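Local coordinates for protein fructosamine deglycase FrlB (Bacillus subtilis, PDB 3EUA) that catalyses the conversion of a range of fructosamine 6-phosphates to glucose 6-phosphate and a free amino acid, at residues 136-141 with 295-300; 189-194 with 311-316; 202-207 with 257-262; 209-214 with 301-306; 214-217 with 221-224. All blocks are in the same frame, centred on the assembly; numbering follows the deposited sequence. Where two conformers were deposited one is given.

In the fold
Helix 288-313 runs through three of the five contacts. From its start toward its end it meets helix 137-153 (interaction 1), helix 205-220 (interaction 4) and the turn at the end of helix 158-190 (interaction 2). The centres of interactions 1 and 4 are about 12 Å apart, those of 4 and 2 about 14 Å. Along the chain the first segments come in the order 1 to 5, and interactions 3, 4 and 5 follow one another down helix 205-220, the last two sharing C214. Interaction 1 joins the first SIS region to the second; interactions 3, 4 and 5 lie within the second, so its core and the contact with the second subunit share helix 205-220.

Interaction 1. Residues 136-141 with 295-300; sequences TNYGVL and APLVLN
Y138, in the first turn of helix 137-153, meets L297 and N300 of helix 288-313, a buried contact between helices of the first and second SIS regions. The near end of the tyrosine does the apolar work: its CB lies 3.6 Å from L297 CG, and L297 CD1 reaches ring atom CD1 of Y138 at 3.7 Å, the methyl meeting the ring obliquely as the two side chains slide past each other. At the far end, chi1 of N300 (-174°, CG anti to the backbone N) carries the amide to the ring and chi2 (61°) turns ND2 to 3.2 Å from Y138 CE2, with the ring and amide planes 59° apart. A water joins the polar ends, 2.5 Å from Y138 OH and donating to N300 OD1 at 3.0 Å. This is an interdomain joint: L297 also packs on L165, L168 and Y172 of the connecting helix 158-190. The helix behind Y138 packs on M107 of strand 103-108. With an alanine here in place of Y138, the water would probably lose one mate and a gap would open beside L297. T136 is the N-cap of the helix that presents Y138; its OG1 takes a weak bond from G139 N and is also bonded to A133 O. N137 OD1 accepts from Y138 N at 2.8 Å, with the donor above the carbonyl plane.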
# COMPACT_ATOMS: atom_id res chain seq x y z
N THR A 136 2.00 -18.85 -16.40
CA THR A 136 0.98 -17.85 -16.10
C THR A 136 1.65 -16.51 -15.82
O THR A 136 2.86 -16.41 -15.73
CB THR A 136 0.12 -18.23 -14.86
OG1 THR A 136 0.97 -18.29 -13.72
CG2 THR A 136 -0.68 -19.59 -15.03
N ASN A 137 0.84 -15.47 -15.68
CA ASN A 137 1.36 -14.13 -15.37
C ASN A 137 2.27 -14.16 -14.12
O ASN A 137 3.40 -13.67 -14.13
CB ASN A 137 0.25 -13.07 -15.29
CG ASN A 137 -0.86 -13.40 -14.27
OD1 ASN A 137 -0.85 -14.45 -13.63
ND2 ASN A 137 -1.81 -12.46 -14.10
N TYR A 138 1.82 -14.81 -13.06
CA TYR A 138 2.69 -14.93 -11.88
C TYR A 138 3.98 -15.72 -12.18
O TYR A 138 5.08 -15.40 -11.62
CB TYR A 138 1.96 -15.63 -10.76
CG TYR A 138 1.01 -14.79 -9.91
CD1 TYR A 138 1.51 -14.02 -8.88
CD2 TYR A 138 -0.37 -14.87 -10.07
CE1 TYR A 138 0.68 -13.28 -8.05
CE2 TYR A 138 -1.24 -14.13 -9.23
CZ TYR A 138 -0.69 -13.33 -8.23
OH TYR A 138 -1.51 -12.60 -7.40
N GLY A 139 3.87 -16.74 -13.03
CA GLY A 139 5.03 -17.58 -13.39
C GLY A 139 6.08 -16.82 -14.13
O GLY A 139 7.25 -16.83 -13.76
N VAL A 140 5.64 -16.14 -15.19
CA VAL A 140 6.54 -15.36 -16.05
C VAL A 140 7.18 -14.23 -15.27
O VAL A 140 8.33 -13.93 -15.46
CB VAL A 140 5.77 -14.82 -17.31
CG1 VAL A 140 6.53 -13.72 -18.03
CG2 VAL A 140 5.42 -15.99 -18.28
N LEU A 141 6.41 -13.61 -14.38
CA LEU A 141 6.92 -12.51 -13.56
C LEU A 141 8.08 -13.01 -12.69
O LEU A 141 9.12 -12.35 -12.59
CB LEU A 141 5.81 -11.92 -12.69
CG LEU A 141 6.20 -10.80 -11.71
CD1 LEU A 141 7.14 -9.80 -12.36
CD2 LEU A 141 4.92 -10.11 -11.19
N ALA A 295 3.81 -19.72 -2.21
CA ALA A 295 2.49 -19.93 -1.58
C ALA A 295 1.42 -18.96 -2.04
O ALA A 295 0.26 -19.38 -2.20
CB ALA A 295 2.58 -19.89 -0.07
N PRO A 296 1.78 -17.67 -2.24
CA PRO A 296 0.71 -16.76 -2.69
C PRO A 296 0.05 -17.14 -4.03
O PRO A 296 -1.14 -16.82 -4.26
CB PRO A 296 1.40 -15.40 -2.83
CG PRO A 296 2.77 -15.53 -2.34
CD PRO A 296 3.06 -16.97 -2.01
N LEU A 297 0.83 -17.74 -4.92
CA LEU A 297 0.31 -18.21 -6.23
C LEU A 297 -0.74 -19.28 -6.01
O LEU A 297 -1.80 -19.27 -6.66
CB LEU A 297 1.38 -18.75 -7.14
CG LEU A 297 2.29 -17.72 -7.79
CD1 LEU A 297 2.91 -16.72 -6.78
CD2 LEU A 297 3.38 -18.45 -8.54
N VAL A 298 -0.48 -20.18 -5.10
CA VAL A 298 -1.44 -21.24 -4.78
C VAL A 298 -2.70 -20.68 -4.12
O VAL A 298 -3.80 -21.06 -4.46
CB VAL A 298 -0.83 -22.26 -3.82
CG1 VAL A 298 -1.81 -23.41 -3.66
CG2 VAL A 298 0.50 -22.80 -4.39
N LEU A 299 -2.51 -19.77 -3.16
CA LEU A 299 -3.63 -19.14 -2.46
C LEU A 299 -4.51 -18.40 -3.48
O LEU A 299 -5.74 -18.51 -3.47
CB LEU A 299 -3.10 -18.22 -1.33
CG LEU A 299 -2.52 -18.88 -0.05
CD1 LEU A 299 -1.68 -17.91 0.81
CD2 LEU A 299 -3.71 -19.48 0.76
N ASN A 300 -3.86 -17.71 -4.40
CA ASN A 300 -4.57 -17.01 -5.45
C ASN A 300 -5.39 -17.93 -6.35
O ASN A 300 -6.52 -17.58 -6.74
CB ASN A 300 -3.60 -16.25 -6.33
CG ASN A 300 -4.30 -15.41 -7.34
OD1 ASN A 300 -5.05 -14.53 -6.96
ND2 ASN A 300 -4.02 -15.64 -8.63
O HOH W 1 -3.80 -12.10 -8.18

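Interaction 2. Residues 189-194 with 311-316; sequences AHEKES and AEERNH
R314 and E191 make the polar link between the end of helix 288-313 and the turn at the end of helix 158-190. R314 NE gives E191 O a weak hydrogen bond of 3.3 Å, bent to 132°, and this carbonyl oxygen lies at the guanidinium edge, near its plane. Bending at chi3 (68°) turns the guanidinium so that NH2 donates to a water at 3.3 Å; that water in turn donates to E193 O and, weakly, to E191 O. R314 NH1 is taken by Q220 OE1, from the end of helix 205-220. An alanine at R314 would probably leave Q220 OE1 without this donor, E191 O with just the weak water bond, and the water with one partner fewer. The apolar part is thin: E191 CB touches E313 CG at 4.0 Å, and R314 CG lies 3.9 Å from E191 CA. Like charges also come near, with E191 OE1 4.5 Å from E313 OE2 and the carboxylate planes nearly perpendicular. Both backbones turn here. H190 to E193 form a type I beta turn, and N315, just past the helix, turns to positive phi, with H316 N bonded to A311 O and N315 N to E312 O: a Schellman motif.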
# COMPACT_ATOMS: atom_id res chain seq x y z
N ALA A 189 -22.73 -19.44 1.78
CA ALA A 189 -22.67 -18.58 2.96
C ALA A 189 -22.58 -17.09 2.65
O ALA A 189 -22.99 -16.29 3.47
CB ALA A 189 -21.47 -18.98 3.83
N HIS A 190 -22.06 -16.72 1.49
CA HIS A 190 -21.87 -15.32 1.13
C HIS A 190 -22.75 -14.80 0.00
O HIS A 190 -22.55 -13.68 -0.50
CB HIS A 190 -20.39 -15.12 0.83
CG HIS A 190 -19.52 -15.41 2.01
ND1 HIS A 190 -19.15 -16.69 2.37
CD2 HIS A 190 -18.99 -14.58 2.95
CE1 HIS A 190 -18.43 -16.64 3.48
NE2 HIS A 190 -18.33 -15.37 3.86
N GLU A 191 -23.77 -15.58 -0.36
CA GLU A 191 -24.68 -15.18 -1.44
C GLU A 191 -25.24 -13.76 -1.26
O GLU A 191 -25.30 -12.98 -2.23
CB GLU A 191 -25.87 -16.14 -1.56
CG GLU A 191 -26.78 -15.75 -2.76
CD GLU A 191 -28.14 -16.42 -2.76
OE1 GLU A 191 -28.50 -17.09 -1.76
OE2 GLU A 191 -28.89 -16.23 -3.76
N LYS A 192 -25.65 -13.44 -0.03
CA LYS A 192 -26.29 -12.15 0.25
C LYS A 192 -25.49 -11.20 1.16
O LYS A 192 -26.04 -10.19 1.59
CB LYS A 192 -27.70 -12.43 0.80
CG LYS A 192 -28.61 -13.08 -0.27
CD LYS A 192 -29.94 -13.55 0.25
CE LYS A 192 -30.72 -14.20 -0.87
NZ LYS A 192 -32.05 -14.69 -0.40
N GLU A 193 -24.20 -11.48 1.40
CA GLU A 193 -23.35 -10.63 2.22
C GLU A 193 -22.97 -9.41 1.40
O GLU A 193 -22.45 -9.56 0.30
CB GLU A 193 -22.08 -11.37 2.67
CG GLU A 193 -22.29 -12.47 3.70
CD GLU A 193 -22.84 -11.96 5.05
OE1 GLU A 193 -22.85 -10.74 5.33
OE2 GLU A 193 -23.24 -12.81 5.87
N SER A 194 -23.22 -8.22 1.93
CA SER A 194 -22.92 -6.99 1.19
C SER A 194 -21.45 -6.57 1.27
O SER A 194 -20.98 -5.83 0.39
CB SER A 194 -23.80 -5.86 1.73
OG SER A 194 -23.48 -5.59 3.09
N ALA A 311 -19.88 -16.42 -7.91
CA ALA A 311 -20.51 -15.81 -9.09
C ALA A 311 -21.75 -16.62 -9.55
O ALA A 311 -22.77 -16.06 -9.92
CB ALA A 311 -19.52 -15.66 -10.22
N GLU A 312 -21.63 -17.94 -9.52
CA GLU A 312 -22.72 -18.83 -9.88
C GLU A 312 -23.85 -18.72 -8.87
O GLU A 312 -25.00 -18.57 -9.27
CB GLU A 312 -22.20 -20.27 -9.96
CG GLU A 312 -23.27 -21.31 -10.30
CD GLU A 312 -22.74 -22.75 -10.30
OE1 GLU A 312 -21.49 -22.97 -10.21
OE2 GLU A 312 -23.61 -23.66 -10.37
N GLU A 313 -23.53 -18.78 -7.58
CA GLU A 313 -24.54 -18.69 -6.52
C GLU A 313 -25.31 -17.37 -6.55
O GLU A 313 -26.50 -17.35 -6.31
CB GLU A 313 -23.89 -18.83 -5.14
CG GLU A 313 -24.87 -19.14 -4.01
CD GLU A 313 -25.51 -20.51 -4.18
OE1 GLU A 313 -24.90 -21.36 -4.87
OE2 GLU A 313 -26.61 -20.75 -3.63
N ARG A 314 -24.61 -16.28 -6.87
CA ARG A 314 -25.21 -14.94 -6.94
C ARG A 314 -25.75 -14.55 -8.31
O ARG A 314 -26.22 -13.42 -8.49
CB ARG A 314 -24.16 -13.89 -6.51
CG ARG A 314 -23.65 -14.10 -5.09
CD ARG A 314 -22.65 -13.06 -4.63
NE ARG A 314 -23.20 -11.73 -4.45
CZ ARG A 314 -23.13 -10.72 -5.32
NH1 ARG A 314 -22.56 -10.82 -6.50
NH2 ARG A 314 -23.67 -9.55 -4.98
N ASN A 315 -25.62 -15.47 -9.26
CA ASN A 315 -26.06 -15.31 -10.63
C ASN A 315 -25.56 -13.96 -11.16
O ASN A 315 -26.29 -13.20 -11.79
CB ASN A 315 -27.59 -15.50 -10.73
CG ASN A 315 -28.04 -15.99 -12.08
OD1 ASN A 315 -27.43 -15.68 -13.12
ND2 ASN A 315 -29.10 -16.78 -12.09
N HIS A 316 -24.29 -13.70 -10.85
CA HIS A 316 -23.59 -12.51 -11.23
C HIS A 316 -22.29 -12.95 -11.90
O HIS A 316 -21.31 -13.22 -11.22
CB HIS A 316 -23.26 -11.70 -9.98
CG HIS A 316 -22.69 -10.35 -10.28
ND1 HIS A 316 -23.28 -9.18 -9.85
CD2 HIS A 316 -21.62 -9.98 -11.01
CE1 HIS A 316 -22.56 -8.16 -10.26
NE2 HIS A 316 -21.55 -8.62 -10.98
O HOH W 2 -24.77 -9.66 -1.89

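Interaction 3. Residues 202-207 with 257-262; sequences GANYGV and PLEERA
The amide of N204 and the carboxylate of E259 are two flat groups lying 26° from parallel, though their side chains cross at about a right angle. OE2 is the branch of E259 that does most of the touching: it lies 3.1 Å from the atom modelled as N204 OD1 and 3.7 Å from N204 CB. The rotation of the amide is uncertain in the model, so the identity of the nearer amide atom is doubtful. Both carboxylate oxygens accept from backbone N-H groups, OE1 from G251 N and OE2 from S201 N. E259 reaches them with its chain extended beyond CG (chi2 171°), pointing from helix 256-269 into the buried interior. In the parallel sheet of the second SIS region, S201 follows strand 197-200 and G251 follows the neighbouring strand 246-250, so one glutamate ties together two adjacent strand-to-helix connections at the C-terminal ends of the strands. N204 lies near the start of helix 205-220, packed against P296 and L299 of helix 288-313 and against D253. G202, with positive phi (52°), turns the chain before it, and its N is bonded to E63 OE1 of the second subunit.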
# COMPACT_ATOMS: atom_id res chain seq x y z
N GLY A 202 2.81 -9.77 4.26
CA GLY A 202 3.97 -10.18 3.46
C GLY A 202 3.71 -10.37 1.98
O GLY A 202 3.07 -9.54 1.36
N ALA A 203 4.16 -11.49 1.44
CA ALA A 203 4.04 -11.82 0.03
C ALA A 203 2.63 -12.17 -0.40
O ALA A 203 2.39 -12.30 -1.59
CB ALA A 203 4.98 -12.94 -0.32
N ASN A 204 1.71 -12.34 0.57
CA ASN A 204 0.33 -12.71 0.29
C ASN A 204 -0.62 -11.52 0.24
O ASN A 204 -1.79 -11.68 -0.14
CB ASN A 204 -0.15 -13.65 1.44
CG ASN A 204 0.90 -14.67 1.81
OD1 ASN A 204 1.49 -14.62 2.89
ND2 ASN A 204 1.23 -15.52 0.87
N TYR A 205 -0.15 -10.33 0.63
CA TYR A 205 -1.02 -9.15 0.70
C TYR A 205 -1.63 -8.80 -0.64
O TYR A 205 -2.81 -8.49 -0.70
CB TYR A 205 -0.33 -7.94 1.35
CG TYR A 205 -1.31 -6.75 1.41
CD1 TYR A 205 -2.35 -6.74 2.34
CD2 TYR A 205 -1.25 -5.71 0.49
CE1 TYR A 205 -3.26 -5.73 2.38
CE2 TYR A 205 -2.18 -4.65 0.55
CZ TYR A 205 -3.18 -4.69 1.49
OH TYR A 205 -4.12 -3.69 1.54
N GLY A 206 -0.88 -8.88 -1.74
CA GLY A 206 -1.44 -8.56 -3.07
C GLY A 206 -2.57 -9.50 -3.49
O GLY A 206 -3.48 -9.07 -4.20
N VAL A 207 -2.54 -10.76 -3.01
CA VAL A 207 -3.59 -11.75 -3.29
C VAL A 207 -4.91 -11.30 -2.66
O VAL A 207 -5.97 -11.38 -3.30
CB VAL A 207 -3.19 -13.20 -2.82
CG1 VAL A 207 -4.28 -14.20 -3.03
CG2 VAL A 207 -1.94 -13.61 -3.54
N PRO A 257 3.58 -15.30 11.11
CA PRO A 257 3.13 -14.99 12.48
C PRO A 257 2.11 -13.84 12.56
O PRO A 257 1.26 -13.86 13.46
CB PRO A 257 4.42 -14.59 13.18
CG PRO A 257 5.50 -15.35 12.43
CD PRO A 257 5.07 -15.32 11.03
N LEU A 258 2.21 -12.85 11.67
CA LEU A 258 1.24 -11.74 11.65
C LEU A 258 -0.15 -12.28 11.34
O LEU A 258 -1.11 -11.89 11.99
CB LEU A 258 1.60 -10.67 10.59
CG LEU A 258 2.75 -9.68 10.86
CD1 LEU A 258 4.07 -10.38 11.22
CD2 LEU A 258 2.89 -8.69 9.64
N GLU A 259 -0.21 -13.20 10.37
CA GLU A 259 -1.45 -13.82 9.91
C GLU A 259 -2.04 -14.72 11.02
O GLU A 259 -3.22 -14.70 11.30
CB GLU A 259 -1.15 -14.58 8.60
CG GLU A 259 -0.69 -13.60 7.46
CD GLU A 259 -0.15 -14.25 6.18
OE1 GLU A 259 0.60 -15.28 6.24
OE2 GLU A 259 -0.44 -13.67 5.09
N GLU A 260 -1.17 -15.48 11.66
CA GLU A 260 -1.57 -16.35 12.77
C GLU A 260 -2.18 -15.55 13.93
O GLU A 260 -3.18 -15.95 14.50
CB GLU A 260 -0.35 -17.13 13.27
CG GLU A 260 0.22 -18.12 12.23
CD GLU A 260 1.48 -18.88 12.68
OE1 GLU A 260 2.32 -18.35 13.45
OE2 GLU A 260 1.65 -20.01 12.21
N ARG A 261 -1.58 -14.42 14.26
CA ARG A 261 -2.07 -13.60 15.36
C ARG A 261 -3.45 -13.04 15.01
O ARG A 261 -4.37 -13.06 15.85
CB ARG A 261 -1.07 -12.48 15.67
CG ARG A 261 -1.42 -11.62 16.84
CD ARG A 261 -0.58 -10.39 16.85
NE ARG A 261 -0.91 -9.53 17.99
CZ ARG A 261 -0.49 -8.28 18.11
NH1 ARG A 261 0.28 -7.72 17.18
NH2 ARG A 261 -0.86 -7.55 19.16
N ALA A 262 -3.60 -12.57 13.78
CA ALA A 262 -4.86 -12.01 13.26
C ALA A 262 -5.98 -13.06 13.27
O ALA A 262 -7.10 -12.78 13.69
CB ALA A 262 -4.62 -11.48 11.86

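Interaction 4. Residues 209-214 with 301-306; sequences YSYSIC and RVLRSY
Y211 has CG roughly anti to its own backbone nitrogen (chi1 -153°), which carries the ring out from helix 205-220 toward helix 288-313. L303 is turned the other way at its first torsion, CG anti to the carbonyl carbon, and with CD1 extended (chi2 172°) the other methyl, CD2, comes over one face of the tyrosine. This is a CH-pi contact: CD2 lies 4.1 Å from the centroid of the Y211 ring, offset toward the rim. Beside it the ring atom CE1 of Y211 presses on L303 CB at 3.6 Å. The hydroxyl continues past the leucine to its backbone, Y211 OH donating weakly to L303 O at 3.4 Å, and comes 3.6 Å from Y306 CB. Here two helices of the second SIS region meet on its parallel sheet: Y211 rests on I247 and L303 on L249, both of strand 246-250, and L303 also on L276 of strand 273-277. Y306 leads its own ring away to F186 of helix 158-190. Helix 205-220 widens into a pi-type turn at 211-214. Its other side looks to the second subunit, where Y209 OH bonds to E231 OE1.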
# COMPACT_ATOMS: atom_id res chain seq x y z
N TYR A 209 -5.53 -8.15 -1.69
CA TYR A 209 -5.89 -6.88 -2.36
C TYR A 209 -6.63 -7.15 -3.66
O TYR A 209 -7.71 -6.56 -3.92
CB TYR A 209 -4.63 -6.03 -2.56
CG TYR A 209 -4.84 -4.74 -3.35
CD1 TYR A 209 -5.55 -3.65 -2.79
CD2 TYR A 209 -4.31 -4.59 -4.60
CE1 TYR A 209 -5.72 -2.48 -3.50
CE2 TYR A 209 -4.49 -3.40 -5.33
CZ TYR A 209 -5.18 -2.36 -4.77
OH TYR A 209 -5.38 -1.18 -5.51
N SER A 210 -6.08 -8.04 -4.49
CA SER A 210 -6.72 -8.37 -5.77
C SER A 210 -8.10 -8.96 -5.53
O SER A 210 -9.07 -8.65 -6.20
CB SER A 210 -5.86 -9.38 -6.53
OG SER A 210 -6.34 -9.47 -7.86
N TYR A 211 -8.21 -9.85 -4.55
CA TYR A 211 -9.54 -10.46 -4.33
C TYR A 211 -10.53 -9.38 -3.96
O TYR A 211 -11.69 -9.42 -4.39
CB TYR A 211 -9.53 -11.50 -3.23
CG TYR A 211 -10.61 -12.54 -3.39
CD1 TYR A 211 -10.47 -13.53 -4.32
CD2 TYR A 211 -11.73 -12.54 -2.62
CE1 TYR A 211 -11.43 -14.49 -4.51
CE2 TYR A 211 -12.71 -13.53 -2.77
CZ TYR A 211 -12.54 -14.50 -3.73
OH TYR A 211 -13.48 -15.47 -3.93
N SER A 212 -10.09 -8.43 -3.15
CA SER A 212 -10.97 -7.33 -2.73
C SER A 212 -11.38 -6.41 -3.87
O SER A 212 -12.58 -6.20 -4.12
CB SER A 212 -10.33 -6.47 -1.62
OG SER A 212 -10.26 -7.18 -0.38
N ILE A 213 -10.39 -5.89 -4.58
CA ILE A 213 -10.69 -4.89 -5.60
C ILE A 213 -11.20 -5.43 -6.95
O ILE A 213 -12.02 -4.79 -7.58
CB ILE A 213 -9.52 -3.89 -5.81
CG1 ILE A 213 -8.28 -4.59 -6.36
CG2 ILE A 213 -9.26 -3.10 -4.50
CD1 ILE A 213 -7.45 -3.69 -7.25
N CYS A 214 -10.73 -6.62 -7.32
CA CYS A 214 -11.08 -7.29 -8.57
C CYS A 214 -12.23 -8.28 -8.43
O CYS A 214 -13.28 -8.09 -9.00
CB CYS A 214 -9.86 -7.99 -9.14
SG CYS A 214 -8.56 -6.79 -9.55
N ARG A 301 -4.81 -19.08 -6.71
CA ARG A 301 -5.51 -20.04 -7.57
C ARG A 301 -6.73 -20.62 -6.86
O ARG A 301 -7.79 -20.77 -7.44
CB ARG A 301 -4.57 -21.16 -7.98
CG ARG A 301 -5.20 -22.23 -8.91
CD ARG A 301 -5.67 -21.61 -10.26
NE ARG A 301 -6.52 -22.50 -11.05
CZ ARG A 301 -7.84 -22.59 -10.94
NH1 ARG A 301 -8.53 -21.88 -10.07
NH2 ARG A 301 -8.50 -23.42 -11.72
N VAL A 302 -6.57 -20.97 -5.59
CA VAL A 302 -7.70 -21.51 -4.81
C VAL A 302 -8.83 -20.50 -4.72
O VAL A 302 -10.01 -20.83 -4.91
CB VAL A 302 -7.26 -21.93 -3.42
CG1 VAL A 302 -8.45 -22.25 -2.53
CG2 VAL A 302 -6.28 -23.13 -3.54
N LEU A 303 -8.47 -19.24 -4.45
CA LEU A 303 -9.44 -18.14 -4.35
C LEU A 303 -10.23 -17.97 -5.64
O LEU A 303 -11.41 -17.64 -5.60
CB LEU A 303 -8.75 -16.84 -3.97
CG LEU A 303 -8.41 -16.66 -2.49
CD1 LEU A 303 -7.57 -15.42 -2.34
CD2 LEU A 303 -9.69 -16.60 -1.63
N ARG A 304 -9.61 -18.24 -6.78
CA ARG A 304 -10.34 -18.16 -8.04
C ARG A 304 -11.48 -19.18 -8.06
O ARG A 304 -12.51 -18.89 -8.62
CB ARG A 304 -9.45 -18.40 -9.24
CG ARG A 304 -10.15 -18.08 -10.59
CD ARG A 304 -10.07 -16.62 -10.83
NE ARG A 304 -10.80 -16.15 -12.00
CZ ARG A 304 -10.69 -14.92 -12.50
NH1 ARG A 304 -11.39 -14.57 -13.58
NH2 ARG A 304 -9.85 -14.03 -11.96
N SER A 305 -11.30 -20.36 -7.48
CA SER A 305 -12.37 -21.36 -7.46
C SER A 305 -13.51 -20.89 -6.55
O SER A 305 -14.68 -21.16 -6.82
CB SER A 305 -11.82 -22.73 -7.06
OG SER A 305 -11.37 -22.75 -5.72
N TYR A 306 -13.16 -20.16 -5.48
CA TYR A 306 -14.14 -19.61 -4.57
C TYR A 306 -14.96 -18.56 -5.32
O TYR A 306 -16.18 -18.52 -5.18
CB TYR A 306 -13.49 -18.99 -3.32
CG TYR A 306 -13.06 -19.95 -2.21
CD1 TYR A 306 -12.24 -21.04 -2.46
CD2 TYR A 306 -13.43 -19.71 -0.88
CE1 TYR A 306 -11.83 -21.89 -1.45
CE2 TYR A 306 -13.03 -20.55 0.14
CZ TYR A 306 -12.22 -21.64 -0.14
OH TYR A 306 -11.83 -22.47 0.90

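Interaction 5. Residues 214-217 with 221-224; sequences CILM and WIHS
L216 O takes a nearly straight hydrogen bond from I222 N, 2.9 Å long with 172° at the hydrogen, the donor standing well above the carbonyl plane. The next carbonyl, M217 O, accepts a weak and bent bond of 3.0 Å from W221 N. It also lies at the edge of the indole, in its plane, 3.4 Å from W221 CD1. These two bonds close the C-terminal end of helix 205-220, which has a wider pi-type turn at 214-217; W221 takes a left-handed backbone conformation with positive phi (55°) and sends the chain back along the helix toward strand 226-228 of the second SIS region. On the returning chain S224 meets L216, whose CD1 comes 3.3 Å from S224 OG; that hydroxyl, anti to the backbone nitrogen (chi1 -165°), is bonded to I196 O and S212 OG. L216 CD2 and I222 CD1 are more loosely packed at 4.2 Å, and both residues also rest on L310 of helix 288-313. In the conformer given, CG of M217, a selenomethionine, lies 3.6 Å from I222 O. The indole also serves the subunit interface: NE1 bonds to E238 OE1 of the second subunit, and the ring makes a cation-pi contact with R322 and an edge-to-face contact with H316.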
# COMPACT_ATOMS: atom_id res chain seq x y z
N CYS A 214 -10.73 -6.62 -7.32
CA CYS A 214 -11.08 -7.29 -8.57
C CYS A 214 -12.23 -8.28 -8.43
O CYS A 214 -13.28 -8.09 -9.00
CB CYS A 214 -9.86 -7.99 -9.14
SG CYS A 214 -8.56 -6.79 -9.55
N ILE A 215 -12.08 -9.32 -7.64
CA ILE A 215 -13.16 -10.29 -7.57
C ILE A 215 -14.40 -9.72 -6.90
O ILE A 215 -15.50 -9.72 -7.49
CB ILE A 215 -12.74 -11.59 -6.83
CG1 ILE A 215 -11.60 -12.31 -7.57
CG2 ILE A 215 -13.98 -12.47 -6.64
CD1 ILE A 215 -11.97 -12.94 -8.93
N LEU A 216 -14.22 -9.16 -5.71
CA LEU A 216 -15.38 -8.69 -4.96
C LEU A 216 -16.01 -7.40 -5.48
O LEU A 216 -17.17 -7.41 -5.86
CB LEU A 216 -15.03 -8.63 -3.46
CG LEU A 216 -14.71 -10.03 -2.86
CD1 LEU A 216 -14.23 -9.90 -1.43
CD2 LEU A 216 -15.89 -11.02 -2.94
N MSE A 217 -15.25 -6.32 -5.49
CA MSE A 217 -15.75 -5.02 -5.93
C MSE A 217 -16.06 -5.02 -7.43
O MSE A 217 -17.23 -4.92 -7.83
CB MSE A 217 -14.74 -3.91 -5.56
CG MSE A 217 -14.53 -3.76 -4.05
SE MSE A 217 -13.26 -2.41 -3.55
CE MSE A 217 -14.45 -0.79 -3.95
N TRP A 221 -19.62 -6.68 -7.31
CA TRP A 221 -20.22 -5.51 -6.67
C TRP A 221 -20.49 -5.78 -5.18
O TRP A 221 -21.56 -5.49 -4.67
CB TRP A 221 -21.50 -5.03 -7.36
CG TRP A 221 -21.35 -4.78 -8.81
CD1 TRP A 221 -20.20 -4.51 -9.50
CD2 TRP A 221 -22.41 -4.60 -9.73
NE1 TRP A 221 -20.48 -4.27 -10.83
CE2 TRP A 221 -21.83 -4.32 -10.99
CE3 TRP A 221 -23.81 -4.70 -9.62
CZ2 TRP A 221 -22.61 -4.12 -12.14
CZ3 TRP A 221 -24.57 -4.49 -10.77
CH2 TRP A 221 -23.96 -4.21 -12.00
N ILE A 222 -19.50 -6.40 -4.52
CA ILE A 222 -19.52 -6.67 -3.10
C ILE A 222 -18.48 -5.76 -2.49
O ILE A 222 -17.35 -5.71 -2.98
CB ILE A 222 -19.19 -8.14 -2.82
CG1 ILE A 222 -20.31 -9.03 -3.37
CG2 ILE A 222 -19.06 -8.37 -1.35
CD1 ILE A 222 -20.06 -10.48 -3.25
N HIS A 223 -18.84 -5.04 -1.43
CA HIS A 223 -17.89 -4.15 -0.77
C HIS A 223 -16.76 -4.96 -0.19
O HIS A 223 -16.99 -6.05 0.36
CB HIS A 223 -18.56 -3.36 0.34
CG HIS A 223 -19.70 -2.50 -0.14
ND1 HIS A 223 -19.51 -1.40 -0.95
CD2 HIS A 223 -21.02 -2.56 0.13
CE1 HIS A 223 -20.68 -0.85 -1.21
NE2 HIS A 223 -21.62 -1.52 -0.54
N SER A 224 -15.53 -4.46 -0.26
CA SER A 224 -14.41 -5.17 0.38
C SER A 224 -13.32 -4.17 0.78
O SER A 224 -13.46 -2.95 0.60
CB SER A 224 -13.88 -6.31 -0.51
OG SER A 224 -13.05 -7.23 0.20